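Side-chain contacts in hypothetical sugar kinase (Cytophaga hutchinsonii, PDB 3R8E), which probably phosphorylates a sugar at the expense of ATP, as other kinases of the ROK family do, though its own substrate is not established: residues L22-G27 with V31-V36; I198-E203 with L238-D243; V160-K165 with R257-N262. All blocks are in the same frame, centred on the assembly; numbering follows the deposited sequence. Where two conformers were deposited one is given.

Contact 1: L22-G27 with V31-V36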
ATOM      1  N   LEU A  22     -16.959 -20.304  18.392  1.00 27.54           N
ATOM      2  CA  LEU A  22     -15.960 -21.218  17.852  1.00 25.49           C
ATOM      3  C   LEU A  22     -15.099 -20.476  16.832  1.00 25.91           C
ATOM      4  O   LEU A  22     -15.615 -19.958  15.846  1.00 24.21           O
ATOM      5  CB  LEU A  22     -16.605 -22.474  17.216  1.00 26.51           C
ATOM      6  CG  LEU A  22     -15.692 -23.431  16.414  1.00 30.57           C
ATOM      7  CD1 LEU A  22     -14.537 -23.975  17.260  1.00 30.90           C
ATOM      8  CD2 LEU A  22     -16.497 -24.587  15.833  1.00 33.29           C
ATOM      9  N   GLY A  23     -13.802 -20.423  17.104  1.00 21.36           N
ATOM     10  CA  GLY A  23     -12.819 -19.829  16.209  1.00 19.77           C
ATOM     11  C   GLY A  23     -12.026 -20.940  15.558  1.00 24.38           C
ATOM     12  O   GLY A  23     -11.676 -21.928  16.218  1.00 24.15           O
ATOM     13  N   ILE A  24     -11.800 -20.821  14.248  1.00 22.32           N
ATOM     14  CA  ILE A  24     -11.062 -21.811  13.469  1.00 22.84           C
ATOM     15  C   ILE A  24      -9.959 -21.096  12.701  1.00 25.35           C
ATOM     16  O   ILE A  24     -10.236 -20.122  12.013  1.00 23.37           O
ATOM     17  CB  ILE A  24     -11.992 -22.632  12.525  1.00 27.31           C
ATOM     18  CG1 ILE A  24     -13.044 -23.428  13.328  1.00 28.97           C
ATOM     19  CG2 ILE A  24     -11.177 -23.573  11.624  1.00 28.62           C
ATOM     20  CD1 ILE A  24     -14.184 -23.964  12.521  1.00 33.95           C
ATOM     21  N   ASP A  25      -8.714 -21.562  12.847  1.00 23.93           N
ATOM     22  CA  ASP A  25      -7.577 -21.003  12.122  1.00 23.63           C
ATOM     23  C   ASP A  25      -7.005 -22.096  11.215  1.00 28.54           C
ATOM     24  O   ASP A  25      -6.257 -22.968  11.667  1.00 28.42           O
ATOM     25  CB  ASP A  25      -6.512 -20.419  13.064  1.00 24.92           C
ATOM     26  CG  ASP A  25      -5.364 -19.721  12.348  1.00 33.00           C
ATOM     27  OD1 ASP A  25      -5.511 -19.418  11.144  1.00 34.85           O
ATOM     28  OD2 ASP A  25      -4.320 -19.480  12.990  1.00 33.72           O
ATOM     29  N   VAL A  26      -7.380 -22.040   9.935  1.00 27.10           N
ATOM     30  CA  VAL A  26      -6.971 -23.004   8.910  1.00 28.15           C
ATOM     31  C   VAL A  26      -5.535 -22.682   8.478  1.00 33.03           C
ATOM     32  O   VAL A  26      -5.218 -21.521   8.217  1.00 31.54           O
ATOM     33  CB  VAL A  26      -7.971 -23.001   7.715  1.00 32.12           C
ATOM     34  CG1 VAL A  26      -7.529 -23.932   6.588  1.00 32.84           C
ATOM     35  CG2 VAL A  26      -9.386 -23.351   8.167  1.00 32.47           C
ATOM     36  N   GLY A  27      -4.656 -23.688   8.560  0.50 30.40           N
ATOM     37  CA  GLY A  27      -3.231 -23.565   8.249  0.50 29.61           C
ATOM     38  C   GLY A  27      -2.643 -24.689   7.411  0.50 33.33           C
ATOM     39  O   GLY A  27      -3.226 -25.772   7.317  0.50 32.86           O
ATOM     40  N   VAL A  31      -4.252 -27.340  11.519  0.50 31.67           N
ATOM     41  CA  VAL A  31      -5.562 -26.668  11.558  0.50 30.77           C
ATOM     42  C   VAL A  31      -5.936 -26.532  13.032  0.50 34.88           C
ATOM     43  O   VAL A  31      -5.729 -27.475  13.800  0.50 35.14           O
ATOM     44  CB  VAL A  31      -6.660 -27.389  10.726  0.50 34.91           C
ATOM     45  CG1 VAL A  31      -7.959 -26.584  10.712  0.50 33.87           C
ATOM     46  CG2 VAL A  31      -6.189 -27.657   9.299  0.50 34.88           C
ATOM     47  N   LYS A  32      -6.469 -25.365  13.436  1.00 30.88           N
ATOM     48  CA  LYS A  32      -6.739 -25.113  14.860  1.00 30.76           C
ATOM     49  C   LYS A  32      -8.189 -24.707  15.137  1.00 33.14           C
ATOM     50  O   LYS A  32      -8.747 -23.849  14.455  1.00 31.35           O
ATOM     51  CB  LYS A  32      -5.796 -24.031  15.408  1.00 32.74           C
ATOM     52  CG  LYS A  32      -4.340 -24.462  15.556  1.00 47.37           C
ATOM     53  CD  LYS A  32      -3.363 -23.343  15.179  1.00 55.23           C
ATOM     54  CE  LYS A  32      -2.859 -22.537  16.357  1.00 67.27           C
ATOM     55  NZ  LYS A  32      -3.839 -21.509  16.799  1.00 75.04           N
ATOM     56  N   PHE A  33      -8.768 -25.314  16.179  1.00 29.52           N
ATOM     57  CA  PHE A  33     -10.121 -25.102  16.693  1.00 29.01           C
ATOM     58  C   PHE A  33     -10.044 -24.633  18.132  1.00 31.18           C
ATOM     59  O   PHE A  33      -9.195 -25.114  18.886  1.00 30.59           O
ATOM     60  CB  PHE A  33     -10.918 -26.421  16.645  1.00 32.28           C
ATOM     61  CG  PHE A  33     -11.636 -26.763  15.361  1.00 34.05           C
ATOM     62  CD1 PHE A  33     -10.933 -26.926  14.172  1.00 37.02           C
ATOM     63  CD2 PHE A  33     -13.003 -27.013  15.357  1.00 36.90           C
ATOM     64  CE1 PHE A  33     -11.594 -27.291  12.996  1.00 37.91           C
ATOM     65  CE2 PHE A  33     -13.661 -27.378  14.180  1.00 39.85           C
ATOM     66  CZ  PHE A  33     -12.953 -27.510  13.008  1.00 37.34           C
ATOM     67  N   GLY A  34     -10.936 -23.734  18.521  1.00 26.96           N
ATOM     68  CA  GLY A  34     -10.977 -23.266  19.901  1.00 26.55           C
ATOM     69  C   GLY A  34     -12.214 -22.481  20.255  1.00 28.79           C
ATOM     70  O   GLY A  34     -12.738 -21.723  19.433  1.00 26.44           O
ATOM     71  N   LEU A  35     -12.679 -22.654  21.495  1.00 27.36           N
ATOM     72  CA  LEU A  35     -13.822 -21.912  22.005  1.00 28.73           C
ATOM     73  C   LEU A  35     -13.297 -20.639  22.641  1.00 31.58           C
ATOM     74  O   LEU A  35     -12.478 -20.702  23.559  1.00 32.38           O
ATOM     75  CB  LEU A  35     -14.639 -22.756  22.987  1.00 30.88           C
ATOM     76  CG  LEU A  35     -16.151 -22.700  22.799  1.00 37.56           C
ATOM     77  CD1 LEU A  35     -16.571 -23.300  21.464  1.00 38.06           C
ATOM     78  CD2 LEU A  35     -16.856 -23.418  23.921  1.00 42.17           C
ATOM     79  N   VAL A  36     -13.733 -19.490  22.137  1.00 26.66           N
ATOM     80  CA  VAL A  36     -13.225 -18.196  22.596  1.00 25.64           C
ATOM     81  C   VAL A  36     -14.239 -17.492  23.497  1.00 32.24           C
ATOM     82  O   VAL A  36     -15.412 -17.375  23.144  1.00 31.98           O
ATOM     83  CB  VAL A  36     -12.811 -17.311  21.387  1.00 27.08           C
ATOM     84  CG1 VAL A  36     -12.298 -15.940  21.830  1.00 26.03           C
ATOM     85  CG2 VAL A  36     -11.765 -18.018  20.523  1.00 25.95           C
TER
HETATM   86  O   HOH W   1      -4.492 -18.947  15.605  1.00 27.79           O

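Contact 2: I198-E203 with L238-D243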
ATOM      1  N   ILE A 198      17.385 -19.086   7.866  1.00 31.00           N
ATOM      2  CA  ILE A 198      18.261 -20.218   8.216  1.00 32.33           C
ATOM      3  C   ILE A 198      19.297 -20.423   7.094  1.00 37.85           C
ATOM      4  O   ILE A 198      20.483 -20.565   7.390  1.00 39.72           O
ATOM      5  CB  ILE A 198      17.441 -21.514   8.514  1.00 35.66           C
ATOM      6  CG1 ILE A 198      16.565 -21.340   9.778  1.00 35.11           C
ATOM      7  CG2 ILE A 198      18.363 -22.755   8.654  1.00 38.68           C
ATOM      8  CD1 ILE A 198      15.403 -22.332   9.909  1.00 40.94           C
ATOM      9  N   ALA A 199      18.850 -20.405   5.819  1.00 34.16           N
ATOM     10  CA  ALA A 199      19.725 -20.583   4.651  1.00 35.33           C
ATOM     11  C   ALA A 199      20.760 -19.455   4.557  1.00 39.77           C
ATOM     12  O   ALA A 199      21.923 -19.731   4.256  1.00 41.40           O
ATOM     13  CB  ALA A 199      18.901 -20.653   3.375  1.00 35.23           C
ATOM     14  N   TYR A 200      20.348 -18.202   4.853  1.00 35.02           N
ATOM     15  CA  TYR A 200      21.228 -17.031   4.848  1.00 35.14           C
ATOM     16  C   TYR A 200      22.258 -17.129   5.986  1.00 39.64           C
ATOM     17  O   TYR A 200      23.413 -16.755   5.781  1.00 40.45           O
ATOM     18  CB  TYR A 200      20.417 -15.720   4.954  1.00 34.60           C
ATOM     19  CG  TYR A 200      21.272 -14.475   5.083  1.00 36.89           C
ATOM     20  CD1 TYR A 200      21.959 -13.959   3.988  1.00 39.66           C
ATOM     21  CD2 TYR A 200      21.404 -13.820   6.305  1.00 37.29           C
ATOM     22  CE1 TYR A 200      22.756 -12.819   4.105  1.00 40.80           C
ATOM     23  CE2 TYR A 200      22.204 -12.686   6.436  1.00 38.54           C
ATOM     24  CZ  TYR A 200      22.875 -12.187   5.332  1.00 46.22           C
ATOM     25  OH  TYR A 200      23.654 -11.062   5.457  1.00 47.19           O
ATOM     26  N   THR A 201      21.836 -17.623   7.176  1.00 36.00           N
ATOM     27  CA  THR A 201      22.721 -17.795   8.338  1.00 36.74           C
ATOM     28  C   THR A 201      23.808 -18.836   7.997  1.00 43.05           C
ATOM     29  O   THR A 201      24.972 -18.595   8.310  1.00 43.23           O
ATOM     30  CB  THR A 201      21.927 -18.147   9.613  1.00 40.59           C
ATOM     31  OG1 THR A 201      20.922 -17.151   9.826  1.00 34.90           O
ATOM     32  CG2 THR A 201      22.813 -18.222  10.861  1.00 38.72           C
ATOM     33  N   HIS A 202      23.436 -19.948   7.312  1.00 41.05           N
ATOM     34  CA  HIS A 202      24.384 -20.987   6.875  1.00 43.70           C
ATOM     35  C   HIS A 202      25.380 -20.428   5.850  1.00 49.89           C
ATOM     36  O   HIS A 202      26.547 -20.818   5.870  1.00 51.52           O
ATOM     37  CB  HIS A 202      23.655 -22.203   6.277  1.00 44.60           C
ATOM     38  CG  HIS A 202      23.102 -23.157   7.289  1.00 48.06           C
ATOM     39  ND1 HIS A 202      23.931 -23.875   8.134  1.00 51.72           N
ATOM     40  CD2 HIS A 202      21.821 -23.525   7.520  1.00 48.51           C
ATOM     41  CE1 HIS A 202      23.129 -24.632   8.864  1.00 50.77           C
ATOM     42  NE2 HIS A 202      21.850 -24.454   8.532  1.00 49.20           N
ATOM     43  N   GLU A 203      24.920 -19.504   4.974  1.00 45.95           N
ATOM     44  CA  GLU A 203      25.747 -18.847   3.953  1.00 46.98           C
ATOM     45  C   GLU A 203      26.811 -17.964   4.606  1.00 52.57           C
ATOM     46  O   GLU A 203      27.961 -17.967   4.162  1.00 54.53           O
ATOM     47  CB  GLU A 203      24.882 -18.011   2.997  1.00 46.53           C
ATOM     48  CG  GLU A 203      24.195 -18.825   1.911  1.00 57.04           C
ATOM     49  CD  GLU A 203      23.171 -18.090   1.064  1.00 77.32           C
ATOM     50  OE1 GLU A 203      23.262 -16.846   0.942  1.00 68.81           O
ATOM     51  OE2 GLU A 203      22.284 -18.770   0.499  1.00 72.45           O
ATOM     52  N   LEU A 238      24.412 -11.408  15.484  1.00 38.02           N
ATOM     53  CA  LEU A 238      23.951 -10.020  15.587  1.00 36.08           C
ATOM     54  C   LEU A 238      23.861  -9.361  14.205  1.00 39.29           C
ATOM     55  O   LEU A 238      22.904  -8.625  13.943  1.00 36.95           O
ATOM     56  CB  LEU A 238      24.875  -9.201  16.510  1.00 36.78           C
ATOM     57  CG  LEU A 238      24.710  -9.410  18.022  1.00 41.14           C
ATOM     58  CD1 LEU A 238      25.974  -9.023  18.764  1.00 42.87           C
ATOM     59  CD2 LEU A 238      23.523  -8.620  18.577  1.00 41.05           C
ATOM     60  N   ALA A 239      24.845  -9.641  13.320  1.00 36.97           N
ATOM     61  CA  ALA A 239      24.915  -9.108  11.954  1.00 36.26           C
ATOM     62  C   ALA A 239      23.785  -9.661  11.082  1.00 37.62           C
ATOM     63  O   ALA A 239      23.250  -8.920  10.253  1.00 35.66           O
ATOM     64  CB  ALA A 239      26.264  -9.430  11.330  1.00 39.05           C
ATOM     65  N   VAL A 240      23.414 -10.948  11.282  1.00 33.89           N
ATOM     66  CA  VAL A 240      22.316 -11.603  10.555  1.00 32.22           C
ATOM     67  C   VAL A 240      20.997 -10.880  10.880  1.00 33.59           C
ATOM     68  O   VAL A 240      20.292 -10.480   9.949  1.00 30.98           O
ATOM     69  CB  VAL A 240      22.238 -13.129  10.841  1.00 36.47           C
ATOM     70  CG1 VAL A 240      20.894 -13.720  10.416  1.00 34.65           C
ATOM     71  CG2 VAL A 240      23.383 -13.872  10.159  1.00 38.03           C
ATOM     72  N   TRP A 241      20.695 -10.670  12.184  1.00 30.67           N
ATOM     73  CA  TRP A 241      19.467  -9.986  12.603  1.00 29.24           C
ATOM     74  C   TRP A 241      19.461  -8.523  12.155  1.00 31.28           C
ATOM     75  O   TRP A 241      18.406  -8.021  11.770  1.00 27.77           O
ATOM     76  CB  TRP A 241      19.233 -10.089  14.119  1.00 28.27           C
ATOM     77  CG  TRP A 241      18.899 -11.472  14.599  1.00 29.82           C
ATOM     78  CD1 TRP A 241      19.602 -12.210  15.506  1.00 33.95           C
ATOM     79  CD2 TRP A 241      17.780 -12.283  14.203  1.00 28.96           C
ATOM     80  NE1 TRP A 241      18.989 -13.424  15.708  1.00 33.54           N
ATOM     81  CE2 TRP A 241      17.884 -13.508  14.899  1.00 33.90           C
ATOM     82  CE3 TRP A 241      16.700 -12.096  13.320  1.00 29.31           C
ATOM     83  CZ2 TRP A 241      16.953 -14.543  14.741  1.00 33.02           C
ATOM     84  CZ3 TRP A 241      15.771 -13.118  13.173  1.00 30.62           C
ATOM     85  CH2 TRP A 241      15.902 -14.323  13.878  1.00 32.25           C
ATOM     86  N   ALA A 242      20.637  -7.857  12.155  1.00 29.06           N
ATOM     87  CA  ALA A 242      20.769  -6.473  11.689  1.00 28.88           C
ATOM     88  C   ALA A 242      20.411  -6.360  10.193  1.00 32.53           C
ATOM     89  O   ALA A 242      19.737  -5.407   9.804  1.00 30.79           O
ATOM     90  CB  ALA A 242      22.182  -5.965  11.934  1.00 31.13           C
ATOM     91  N   ASP A 243      20.830  -7.348   9.368  1.00 30.32           N
ATOM     92  CA  ASP A 243      20.534  -7.365   7.934  1.00 30.12           C
ATOM     93  C   ASP A 243      19.039  -7.640   7.702  1.00 31.44           C
ATOM     94  O   ASP A 243      18.422  -6.956   6.882  1.00 30.11           O
ATOM     95  CB  ASP A 243      21.404  -8.388   7.188  1.00 34.10           C
ATOM     96  CG  ASP A 243      21.422  -8.151   5.691  1.00 50.21           C
ATOM     97  OD1 ASP A 243      22.085  -7.184   5.251  1.00 53.03           O
ATOM     98  OD2 ASP A 243      20.758  -8.916   4.961  1.00 56.57           O
TER

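Contact 3: V160-K165 with R257-N262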
ATOM      1  N   VAL A 160      -4.117  -5.313   8.533  1.00 12.02           N
ATOM      2  CA  VAL A 160      -4.120  -3.895   8.879  1.00 12.09           C
ATOM      3  C   VAL A 160      -5.474  -3.452   9.395  1.00 15.94           C
ATOM      4  O   VAL A 160      -6.502  -3.719   8.764  1.00 15.92           O
ATOM      5  CB  VAL A 160      -3.691  -3.017   7.658  1.00 15.44           C
ATOM      6  CG1 VAL A 160      -3.928  -1.531   7.925  1.00 15.96           C
ATOM      7  CG2 VAL A 160      -2.235  -3.256   7.282  1.00 14.84           C
HETATM    8  N   MSE A 161      -5.458  -2.728  10.528  1.00 12.85           N
HETATM    9  CA  MSE A 161      -6.623  -2.030  11.058  1.00 11.82           C
HETATM   10  C   MSE A 161      -6.471  -0.589  10.614  1.00 15.98           C
HETATM   11  O   MSE A 161      -5.370  -0.038  10.721  1.00 14.81           O
HETATM   12  CB  MSE A 161      -6.723  -2.121  12.598  1.00 12.91           C
HETATM   13  CG  MSE A 161      -6.886  -3.537  13.131  1.00 17.09           C
HETATM   14 SE   MSE A 161      -8.479  -4.469  12.521  0.75 23.08          SE
HETATM   15  CE  MSE A 161      -9.820  -3.254  13.227  1.00 20.43           C
HETATM   16  N   MSE A 162      -7.536   0.010  10.084  1.00 14.00           N
HETATM   17  CA  MSE A 162      -7.510   1.408   9.675  0.69 14.30           C
HETATM   18  C   MSE A 162      -8.741   2.103  10.225  1.00 19.12           C
HETATM   19  O   MSE A 162      -9.869   1.748   9.870  1.00 19.48           O
HETATM   20  CB  MSE A 162      -7.414   1.549   8.152  0.69 16.36           C
HETATM   21  CG  MSE A 162      -7.234   2.979   7.712  0.69 23.08           C
HETATM   22 SE   MSE A 162      -6.619   3.073   5.904  0.52 30.32          SE
HETATM   23  CE  MSE A 162      -4.744   2.573   6.248  0.69 26.52           C
ATOM     24  N   ASN A 163      -8.513   3.073  11.131  1.00 17.99           N
ATOM     25  CA  ASN A 163      -9.557   3.844  11.817  1.00 19.03           C
ATOM     26  C   ASN A 163     -10.572   2.879  12.486  1.00 23.63           C
ATOM     27  O   ASN A 163     -11.786   3.077  12.397  1.00 24.23           O
ATOM     28  CB  ASN A 163     -10.240   4.844  10.848  1.00 21.38           C
ATOM     29  CG  ASN A 163      -9.271   5.601   9.969  1.00 33.09           C
ATOM     30  OD1 ASN A 163      -9.226   5.404   8.760  1.00 29.42           O
ATOM     31  ND2 ASN A 163      -8.438   6.445  10.560  1.00 24.17           N
ATOM     32  N   GLY A 164     -10.039   1.825  13.113  1.00 19.84           N
ATOM     33  CA  GLY A 164     -10.811   0.815  13.831  1.00 19.95           C
ATOM     34  C   GLY A 164     -11.591  -0.167  12.985  1.00 23.15           C
ATOM     35  O   GLY A 164     -12.443  -0.887  13.516  1.00 22.34           O
ATOM     36  N   LYS A 165     -11.292  -0.228  11.672  1.00 19.01           N
ATOM     37  CA  LYS A 165     -11.945  -1.146  10.736  1.00 18.91           C
ATOM     38  C   LYS A 165     -10.897  -1.983  10.034  1.00 20.23           C
ATOM     39  O   LYS A 165      -9.844  -1.453   9.667  1.00 18.98           O
ATOM     40  CB  LYS A 165     -12.791  -0.381   9.697  1.00 22.21           C
ATOM     41  CG  LYS A 165     -13.920   0.483  10.274  1.00 39.96           C
ATOM     42  CD  LYS A 165     -15.180  -0.315  10.595  1.00 54.72           C
ATOM     43  CE  LYS A 165     -16.245   0.558  11.216  1.00 68.15           C
ATOM     44  NZ  LYS A 165     -17.463  -0.220  11.562  1.00 77.99           N
ATOM     45  N   ARG A 257       4.414   4.459   3.067  1.00 12.74           N
ATOM     46  CA  ARG A 257       4.193   5.465   2.019  1.00 13.25           C
ATOM     47  C   ARG A 257       2.840   5.263   1.340  1.00 15.69           C
ATOM     48  O   ARG A 257       2.151   6.230   1.027  1.00 16.55           O
ATOM     49  CB  ARG A 257       5.318   5.444   0.963  1.00 14.19           C
ATOM     50  CG  ARG A 257       6.610   6.141   1.397  1.00 15.51           C
ATOM     51  CD  ARG A 257       6.377   7.602   1.794  1.00 16.53           C
ATOM     52  NE  ARG A 257       7.599   8.404   1.746  1.00 19.01           N
ATOM     53  CZ  ARG A 257       7.619   9.734   1.727  1.00 29.04           C
ATOM     54  NH1 ARG A 257       6.483  10.421   1.735  1.00 20.51           N
ATOM     55  NH2 ARG A 257       8.772  10.387   1.659  1.00 20.63           N
ATOM     56  N   VAL A 258       2.442   4.007   1.157  1.00 11.69           N
ATOM     57  CA  VAL A 258       1.171   3.720   0.501  1.00 11.56           C
ATOM     58  C   VAL A 258      -0.045   3.937   1.433  1.00 14.98           C
ATOM     59  O   VAL A 258      -1.023   4.574   1.019  1.00 15.05           O
ATOM     60  CB  VAL A 258       1.172   2.267  -0.063  1.00 16.03           C
ATOM     61  CG1 VAL A 258      -0.219   1.853  -0.534  1.00 15.73           C
ATOM     62  CG2 VAL A 258       2.186   2.100  -1.192  1.00 16.49           C
HETATM   63  N   MSE A 259       0.017   3.400   2.672  1.00 11.00           N
HETATM   64  CA  MSE A 259      -1.096   3.367   3.626  0.53  9.06           C
HETATM   65  C   MSE A 259      -1.187   4.552   4.584  1.00 14.37           C
HETATM   66  O   MSE A 259      -2.262   4.789   5.139  1.00 14.30           O
HETATM   67  CB  MSE A 259      -1.007   2.087   4.478  0.53  9.73           C
HETATM   68  CG  MSE A 259      -1.012   0.812   3.654  0.53 13.97           C
HETATM   69 SE   MSE A 259      -2.727   0.525   2.802  0.40 18.95          SE
HETATM   70  CE  MSE A 259      -3.624  -0.231   4.277  0.53 16.60           C
ATOM     71  N   ASP A 260      -0.060   5.240   4.845  1.00 12.14           N
ATOM     72  CA  ASP A 260       0.048   6.313   5.834  1.00 11.81           C
ATOM     73  C   ASP A 260      -0.437   5.804   7.209  1.00 15.97           C
ATOM     74  O   ASP A 260      -1.468   6.229   7.733  1.00 15.36           O
ATOM     75  CB  ASP A 260      -0.633   7.643   5.451  1.00 12.94           C
ATOM     76  CG  ASP A 260      -0.244   8.757   6.415  1.00 15.16           C
ATOM     77  OD1 ASP A 260       0.628   8.517   7.293  1.00 15.04           O
ATOM     78  OD2 ASP A 260      -0.848   9.837   6.341  1.00 18.32           O
ATOM     79  N   LEU A 261       0.309   4.852   7.753  1.00 13.82           N
ATOM     80  CA  LEU A 261       0.127   4.322   9.100  1.00 13.04           C
ATOM     81  C   LEU A 261       1.511   4.319   9.720  1.00 16.92           C
ATOM     82  O   LEU A 261       2.495   4.286   8.979  1.00 17.41           O
ATOM     83  CB  LEU A 261      -0.549   2.919   9.124  1.00 12.66           C
ATOM     84  CG  LEU A 261       0.149   1.750   8.395  1.00 16.09           C
ATOM     85  CD1 LEU A 261       1.246   1.127   9.250  1.00 16.17           C
ATOM     86  CD2 LEU A 261      -0.841   0.654   8.074  1.00 17.74           C
ATOM     87  N   ASN A 262       1.616   4.374  11.045  1.00 13.09           N
ATOM     88  CA  ASN A 262       2.946   4.350  11.655  1.00 13.13           C
ATOM     89  C   ASN A 262       2.959   3.581  12.990  1.00 17.51           C
ATOM     90  O   ASN A 262       3.888   3.741  13.780  1.00 17.69           O
ATOM     91  CB  ASN A 262       3.524   5.763  11.812  1.00 13.68           C
ATOM     92  CG  ASN A 262       2.759   6.646  12.751  1.00 20.48           C
ATOM     93  OD1 ASN A 262       1.678   6.295  13.230  1.00 17.54           O
ATOM     94  ND2 ASN A 262       3.294   7.828  13.013  1.00 18.21           N
TER

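Contact 1: L22-G27 with V31-V36
The N-terminal beta hairpin of a ribonuclease H-like domain, strands 21-25 and 30-36, is zipped together here by Leu22 to Asp25 facing Lys32 to Leu35. Its turn holds the glycine-rich sequence that in the actin and hexokinase superfamily forms the phosphate 1 loop, so the hairpin probably helps shape the nucleotide site. Gly23 and Gly34 form an antiparallel hydrogen-bonded pair: Gly23 N meets Gly34 O at 2.9 Å, and the return bond from Gly34 N to Gly23 O, 3.0 Å long, is clearly bent (139° at the hydrogen). Asp25 and Lys32 repeat the pattern, Asp25 N lying 2.8 Å from Lys32 O. Between these pairs, Ile24 and Phe33 stand side by side on the face that helix 59-73 covers, where both meet Ile67. With chi1 at -62°, Ile24 CG1 is anti to its own carbonyl carbon and comes over the centre of the Phe33 ring, 3.9 Å from the centroid and only 2° off the normal, a nearly axial CH-pi contact. Ile24 CD1 rests over the same face towards CE2 and CZ, while Leu22 CD1 approaches obliquely, 3.9 Å from Phe33 CD2. Losing the ring to an alanine here would probably strip Ile24 CG1 of its CH-pi partner and open a gap between Leu22 and Ile67. On the other face the side chains of Asp25 and Lys32 do not touch, their OD2 and NZ being 4.3 Å apart. Lys32 NZ also binds Asn306 O, and its chain, bent at three torsions, curls back towards Asp25. A single water joins the two ends, donating to Asp25 OD2 at 2.7 Å and accepting from Lys32 NZ at 2.9 Å.

Contact 2: I198-E203 with L238-D243
Tyr200 overlaps Val240, its CD2 and CE2 atoms near the two methyls of the valine, CD2 beside CG1 and CE2 beside CG2, the latter pair 4.1 Å apart. The side chains slide past each other in opposite directions, and the CG2 methyl comes at the ring obliquely. Chi1 of 175° carries the Tyr200 ring away from its own backbone N and out towards helix 235-259, so that the phenol reaches one helical turn beyond Val240 to Asp243. There the hydroxyl stops short of a bond: Tyr200 OH lies 3.6 Å from Asp243 OD2, a near approach and no more. The planes of ring and carboxylate are nearly parallel, 18° apart, although the two side chains cross at about a right angle. Asp243 looks also to Arg184, with which its OD1 makes a long, weak ion pair. Thr201, the next residue along helix 194-207, supplies the second half of the contact. Its OG1 sits 3.5 Å from Val240 CG1, and the two side chains again cross at about a right angle. That hydroxyl is bonded to Leu197 O one turn back in its own helix, which satisfies it against the apolar methyls of Val240. Val240 thus meets two consecutive residues of helix 194-207, the ring of Tyr200 and the hydroxyl of Thr201. The segments are 10.6 Å apart at their axes, at 134°, and the buried surface is modest. Leu197 extends the seam by touching both Val240 and Trp241. Thr201 also meets Ile226 of helix 223-231, on which Trp241 packs too. Phe277 of helix 274-288 also touches Trp241, so helices 194-207, 223-231, 235-259 and 274-288 meet around the contact, with loop residue Leu221 touching Thr201.

Contact 3: V160-K165 with R257-N262
This is a buried contact made mainly by apolar side chains, between the end of strand 156-162 and the C-terminal end of helix 235-259 and the loop that follows it, at the subunit interface, and it rests on Val160 and Met162 meeting Met259 and Leu261. Val160 points from the strand toward the 257-262 segment and splits its work through one methyl: CG1 lies 3.8 Å from Leu261 CD2 and 3.9 Å from Met259 CE, in both cases tip to tip. Ile148 of the adjoining strand 147-152 touches both Val160 and Leu261. Both methionines are built as selenomethionine, each in two conformers, so their meeting holds for one pair of them. In that pair Met162, with its CG opposite the backbone N (chi1 -174°), runs out extended and turns only at its last torsion, bringing CE within 3.6 Å of Met259 CE. The same methyl of Met162 lies 3.5 Å from Met259 O. Met259, bent at chi2 and chi3, crosses Met162 obliquely. The chain changes direction beside both partners: Met162 begins a type I' turn ending at Lys165, whose N bonds back to Met162 O at 3.0 Å, and Asp260 leaves the helix with positive phi, 54°, letting Leu261 turn back to the strand. Flanking residues reach the second subunit: Asp260 makes a salt bridge to Arg171 of the second subunit, and Asn163 ND2 bonds to Gly170 O of that subunit. The side chains meet through methyl groups by van der Waals contact, which gives the contact no directional bond of its own; polar bonds are made by flanking residues such as Asp260 and Asn163, to the same chain and to the second subunit.

Contacts 1 and 3 are buried, whereas contact 2 is only partly so; its centre is about 22 Å from the centre of the chain, opposite contact 1 across it. Contacts 2 and 3 both use helix 235-259, contact 2 near its start and contact 3 at its end, yet their nearest atoms stay about 18 Å apart. Contact 1 alone has backbone hydrogen bonds across its segments, because it joins neighbouring strands of one sheet; the others join separate elements through side chains. Contact 2 mixes apolar packing with a tyrosine-aspartate approach, while contact 3 is mainly apolar and borders the second subunit, which touches neither of the other two.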